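Local structure of protein RMD9, mitochondrial (Saccharomyces cerevisiae S288C, 7A9X) at residues Asp102-Ala105 with Tyr106-Ser109; Met87-Ala90 with Met91-Tyr94. The protein binds a dodecameric motif in the 3'-UTRs of yeast mitochondrial mRNAs and takes part in their processing or stability. All coordinates share one frame; numbering follows the deposited sequence.

In the fold
Contact 2 comes first along the chain, in helix 78-97. Contact 1 follows at the loop that leaves this helix and at the start of helix 105-128. The two helices are consecutive in this mostly helical RNA-binding protein. The centres of the contacts are about 14 Å apart, on the same side of the chain's centre. They meet directly where Phe103 CE2 packs 3.4 Å from Tyr94 CD1. Both lie ahead of the first PPR repeat, which probably begins near Val166. Helix 41-48 packs on side chains of both. Contact 1 reaches the bound RNA through Tyr106, while the nearest atom of contact 2 stays about 10 Å from it.

Contact 1. Residues Asp102-Ala105 with Tyr106-Ser109; sequences DFNA and YRVS. With nucleotides of chain B.
Arg107 folds back along the start of its helix to meet Asn104, Phe103 and Asp102. Its CB lies over one face of the Phe103 ring. CG is 3.2 Å from Asn104 OD1, and CD sits 3.9 Å from Phe103 CD1. The chain is extended from CG to NE, which carries NH2 to 2.8 Å from Asp102 O, at an angle too poor for a hydrogen bond. NE forms a salt bridge with Asp48 OD1 of helix 41-48, and CZ lies near Asp102 O.

Asn104 is the N-cap. Its chi1 of 52° sets CG between the backbone N and the carbonyl carbon and turns OD1 toward the first turn of the helix. There OD1 accepts from Arg107 N at 2.9 Å, with the donor above the carbonyl plane. At the next residue, Ala105 O takes two bonds from Ser109, from N at 2.9 Å and from OG at 2.7 Å, on opposite faces of its plane. Tyr106 CE1 comes 3.5 Å from C2 of A3 of chain B, which lies at the ring edge.

Phe103 also packs on Val108 CG2 and stacks edge-to-face with Phe47. The capped start of helix 105-128 thus rests against helix 41-48, with Val164 of a loop touching Phe103 and Val108.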
loop_
_atom_site.group_PDB
_atom_site.type_symbol
_atom_site.label_atom_id
_atom_site.label_comp_id
_atom_site.label_asym_id
_atom_site.label_seq_id
_atom_site.Cartn_x
_atom_site.Cartn_y
_atom_site.Cartn_z
ATOM N N ASP A 102 -16.481 -33.157 -13.698
ATOM C CA ASP A 102 -16.609 -32.153 -14.746
ATOM C C ASP A 102 -16.082 -30.787 -14.326
ATOM O O ASP A 102 -16.279 -29.808 -15.055
ATOM C CB ASP A 102 -18.071 -32.032 -15.183
ATOM C CG ASP A 102 -18.602 -33.311 -15.795
ATOM O OD1 ASP A 102 -17.816 -34.270 -15.941
ATOM O OD2 ASP A 102 -19.804 -33.357 -16.128
ATOM N N PHE A 103 -15.430 -30.698 -13.169
ATOM C CA PHE A 103 -14.817 -29.452 -12.714
ATOM C C PHE A 103 -13.408 -29.356 -13.303
ATOM O O PHE A 103 -12.390 -29.507 -12.624
ATOM C CB PHE A 103 -14.811 -29.390 -11.192
ATOM C CG PHE A 103 -14.852 -27.997 -10.644
ATOM C CD1 PHE A 103 -15.878 -27.136 -10.988
ATOM C CD2 PHE A 103 -13.870 -27.552 -9.776
ATOM C CE1 PHE A 103 -15.919 -25.851 -10.485
ATOM C CE2 PHE A 103 -13.906 -26.269 -9.269
ATOM C CZ PHE A 103 -14.931 -25.417 -9.623
ATOM N N ASN A 104 -13.378 -29.097 -14.609
ATOM C CA ASN A 104 -12.154 -29.153 -15.391
ATOM C C ASN A 104 -11.161 -28.079 -14.942
ATOM O O ASN A 104 -11.445 -27.234 -14.088
ATOM C CB ASN A 104 -12.470 -28.992 -16.879
ATOM C CG ASN A 104 -13.318 -27.764 -17.168
ATOM O OD1 ASN A 104 -13.570 -26.948 -16.283
ATOM N ND2 ASN A 104 -13.754 -27.625 -18.415
ATOM N N ALA A 105 -9.969 -28.124 -15.543
ATOM C CA ALA A 105 -8.946 -27.134 -15.229
ATOM C C ALA A 105 -9.370 -25.736 -15.654
ATOM O O ALA A 105 -8.919 -24.746 -15.069
ATOM C CB ALA A 105 -7.625 -27.514 -15.900
ATOM N N TYR A 106 -10.237 -25.638 -16.665
ATOM C CA TYR A 106 -10.706 -24.334 -17.124
ATOM C C TYR A 106 -11.523 -23.633 -16.047
ATOM O O TYR A 106 -11.291 -22.457 -15.746
ATOM C CB TYR A 106 -11.524 -24.501 -18.405
ATOM C CG TYR A 106 -12.042 -23.206 -18.988
ATOM C CD1 TYR A 106 -11.224 -22.401 -19.769
ATOM C CD2 TYR A 106 -13.352 -22.794 -18.770
ATOM C CE1 TYR A 106 -11.692 -21.219 -20.309
ATOM C CE2 TYR A 106 -13.829 -21.612 -19.307
ATOM C CZ TYR A 106 -12.994 -20.829 -20.076
ATOM O OH TYR A 106 -13.462 -19.652 -20.614
ATOM N N ARG A 107 -12.487 -24.342 -15.453
ATOM C CA ARG A 107 -13.333 -23.733 -14.431
ATOM C C ARG A 107 -12.519 -23.302 -13.217
ATOM O O ARG A 107 -12.749 -22.223 -12.658
ATOM C CB ARG A 107 -14.441 -24.702 -14.020
ATOM C CG ARG A 107 -15.559 -24.821 -15.043
ATOM C CD ARG A 107 -16.657 -25.755 -14.568
ATOM N NE ARG A 107 -17.748 -25.839 -15.534
ATOM C CZ ARG A 107 -17.796 -26.714 -16.534
ATOM N NH1 ARG A 107 -18.828 -26.716 -17.366
ATOM N NH2 ARG A 107 -16.812 -27.587 -16.704
ATOM N N VAL A 108 -11.563 -24.132 -12.795
ATOM C CA VAL A 108 -10.706 -23.763 -11.673
ATOM C C VAL A 108 -9.854 -22.553 -12.034
ATOM O O VAL A 108 -9.679 -21.635 -11.223
ATOM C CB VAL A 108 -9.838 -24.961 -11.248
ATOM C CG1 VAL A 108 -8.939 -24.587 -10.076
ATOM C CG2 VAL A 108 -10.715 -26.150 -10.887
ATOM N N SER A 109 -9.324 -22.528 -13.258
ATOM C CA SER A 109 -8.476 -21.419 -13.683
ATOM C C SER A 109 -9.259 -20.113 -13.753
ATOM O O SER A 109 -8.749 -19.056 -13.363
ATOM C CB SER A 109 -7.844 -21.736 -15.037
ATOM O OG SER A 109 -7.027 -22.891 -14.958
ATOM P P A B 3 -1.696 -14.802 -22.973
ATOM O OP1 A B 3 -0.981 -13.512 -22.798
ATOM O OP2 A B 3 -1.130 -16.046 -22.389
ATOM O "O5'" A B 3 -3.166 -14.621 -22.391
ATOM C "C5'" A B 3 -3.973 -13.520 -22.775
ATOM C "C4'" A B 3 -5.388 -13.694 -22.290
ATOM O "O4'" A B 3 -5.968 -14.873 -22.902
ATOM C "C3'" A B 3 -5.548 -13.930 -20.796
ATOM O "O3'" A B 3 -5.523 -12.721 -20.054
ATOM C "C2'" A B 3 -6.874 -14.677 -20.713
ATOM O "O2'" A B 3 -7.967 -13.774 -20.803
ATOM C "C1'" A B 3 -6.833 -15.516 -21.992
ATOM N N9 A B 3 -6.329 -16.881 -21.754
ATOM C C8 A B 3 -5.029 -17.321 -21.812
ATOM N N7 A B 3 -4.891 -18.598 -21.552
ATOM C C5 A B 3 -6.188 -19.029 -21.308
ATOM C C6 A B 3 -6.721 -20.287 -20.974
ATOM N N6 A B 3 -5.983 -21.387 -20.821
ATOM N N1 A B 3 -8.059 -20.376 -20.798
ATOM C C2 A B 3 -8.801 -19.273 -20.950
ATOM N N3 A B 3 -8.417 -18.037 -21.263
ATOM C C4 A B 3 -7.084 -17.982 -21.428
#

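Contact 2. Residues Met87-Ala90 with Met91-Tyr94; sequences MGRA and MELY
This is a contact between successive turns of one helix, 78-97, where Arg89 meets Glu92 and Leu93. The helix lies among helices 41-48, 105-128 and 151-161, and most of the residues involved are buried.

Backbone bonds from Met91, Glu92, Leu93 and Tyr94 to the carbonyls four residues earlier hold the turns together. Leu93 N to Arg89 O, at 2.8 Å, is one of them.

Arg89 leaves the helix with CG anti to the backbone N (chi1 164°), and its chain bends at chi2 (72°). The bend lays the guanidinium along the following turn, beside Glu92 and Leu93. NH2 gives a hydrogen bond of 2.6 Å to Glu92 OE2, part of a salt bridge. The N-H...O angle is 143°. OE2 lies at the guanidinium edge, close to its plane, and the carboxylate stands almost perpendicular to that plane. Leu93 approaches over one face: CD2 is 3.8 Å from Arg89 CZ, and CD1 is 3.7 Å from Arg89 NE. With an alanine here in place of Arg89, Glu92 is likely to lose this charged mate, and the Leu93 methyls to lose the flat group lying against them.

On other sides of the helix, Met87, Ala90 and Tyr94 pack on helix 105-128, and Met91 packs on helix 151-161. Leu93 also touches helix 41-48.

The guanidinium therefore has two kinds of neighbour, an anion at its edge and methyl groups over a face. The fixed positive charge of Arg89 probably favours the ionised form of Glu92, and Leu93, on one face, probably restricts the tilt of the guanidinium toward that side.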
loop_
_atom_site.group_PDB
_atom_site.type_symbol
_atom_site.label_atom_id
_atom_site.label_comp_id
_atom_site.label_asym_id
_atom_site.label_seq_id
_atom_site.Cartn_x
_atom_site.Cartn_y
_atom_site.Cartn_z
ATOM N N MET A 87 -18.375 -13.529 -6.164
ATOM C CA MET A 87 -17.145 -14.170 -5.719
ATOM C C MET A 87 -17.420 -15.154 -4.591
ATOM O O MET A 87 -16.988 -16.312 -4.646
ATOM C CB MET A 87 -16.137 -13.109 -5.285
ATOM C CG MET A 87 -14.693 -13.523 -5.465
ATOM S SD MET A 87 -13.674 -12.102 -5.885
ATOM C CE MET A 87 -14.606 -11.443 -7.259
ATOM N N GLY A 88 -18.138 -14.711 -3.557
ATOM C CA GLY A 88 -18.489 -15.613 -2.473
ATOM C C GLY A 88 -19.326 -16.787 -2.941
ATOM O O GLY A 88 -19.120 -17.921 -2.503
ATOM N N ARG A 89 -20.273 -16.532 -3.848
ATOM C CA ARG A 89 -21.106 -17.604 -4.385
ATOM C C ARG A 89 -20.277 -18.593 -5.196
ATOM O O ARG A 89 -20.422 -19.812 -5.045
ATOM C CB ARG A 89 -22.230 -17.014 -5.237
ATOM C CG ARG A 89 -22.922 -18.012 -6.157
ATOM C CD ARG A 89 -23.800 -18.993 -5.394
ATOM N NE ARG A 89 -24.707 -19.702 -6.292
ATOM C CZ ARG A 89 -25.496 -20.707 -5.926
ATOM N NH1 ARG A 89 -26.291 -21.288 -6.815
ATOM N NH2 ARG A 89 -25.487 -21.136 -4.671
ATOM N N ALA A 90 -19.401 -18.084 -6.067
ATOM C CA ALA A 90 -18.529 -18.970 -6.832
ATOM C C ALA A 90 -17.619 -19.769 -5.910
ATOM O O ALA A 90 -17.383 -20.962 -6.136
ATOM C CB ALA A 90 -17.703 -18.164 -7.834
ATOM N N MET A 91 -17.098 -19.126 -4.863
ATOM C CA MET A 91 -16.247 -19.833 -3.914
ATOM C C MET A 91 -17.046 -20.862 -3.127
ATOM O O MET A 91 -16.537 -21.944 -2.814
ATOM C CB MET A 91 -15.577 -18.837 -2.971
ATOM C CG MET A 91 -14.265 -19.333 -2.418
ATOM S SD MET A 91 -13.106 -19.658 -3.757
ATOM C CE MET A 91 -12.104 -20.939 -3.013
ATOM N N GLU A 92 -18.297 -20.538 -2.799
ATOM C CA GLU A 92 -19.171 -21.505 -2.145
ATOM C C GLU A 92 -19.438 -22.700 -3.050
ATOM O O GLU A 92 -19.402 -23.850 -2.596
ATOM C CB GLU A 92 -20.477 -20.822 -1.736
ATOM C CG GLU A 92 -21.723 -21.674 -1.895
ATOM C CD GLU A 92 -22.993 -20.865 -1.725
ATOM O OE1 GLU A 92 -23.072 -20.067 -0.768
ATOM O OE2 GLU A 92 -23.908 -21.014 -2.561
ATOM N N LEU A 93 -19.695 -22.452 -4.337
ATOM C CA LEU A 93 -19.911 -23.549 -5.273
ATOM C C LEU A 93 -18.647 -24.372 -5.479
ATOM O O LEU A 93 -18.731 -25.561 -5.804
ATOM C CB LEU A 93 -20.414 -23.004 -6.610
ATOM C CG LEU A 93 -21.812 -22.383 -6.608
ATOM C CD1 LEU A 93 -22.106 -21.708 -7.939
ATOM C CD2 LEU A 93 -22.856 -23.443 -6.296
ATOM N N TYR A 94 -17.474 -23.763 -5.290
ATOM C CA TYR A 94 -16.218 -24.475 -5.511
ATOM C C TYR A 94 -16.066 -25.652 -4.555
ATOM O O TYR A 94 -15.655 -26.744 -4.965
ATOM C CB TYR A 94 -15.040 -23.511 -5.363
ATOM C CG TYR A 94 -13.706 -24.205 -5.226
ATOM C CD1 TYR A 94 -13.060 -24.732 -6.336
ATOM C CD2 TYR A 94 -13.090 -24.332 -3.987
ATOM C CE1 TYR A 94 -11.841 -25.369 -6.218
ATOM C CE2 TYR A 94 -11.870 -24.967 -3.858
ATOM C CZ TYR A 94 -11.251 -25.482 -4.977
ATOM O OH TYR A 94 -10.035 -26.114 -4.853
#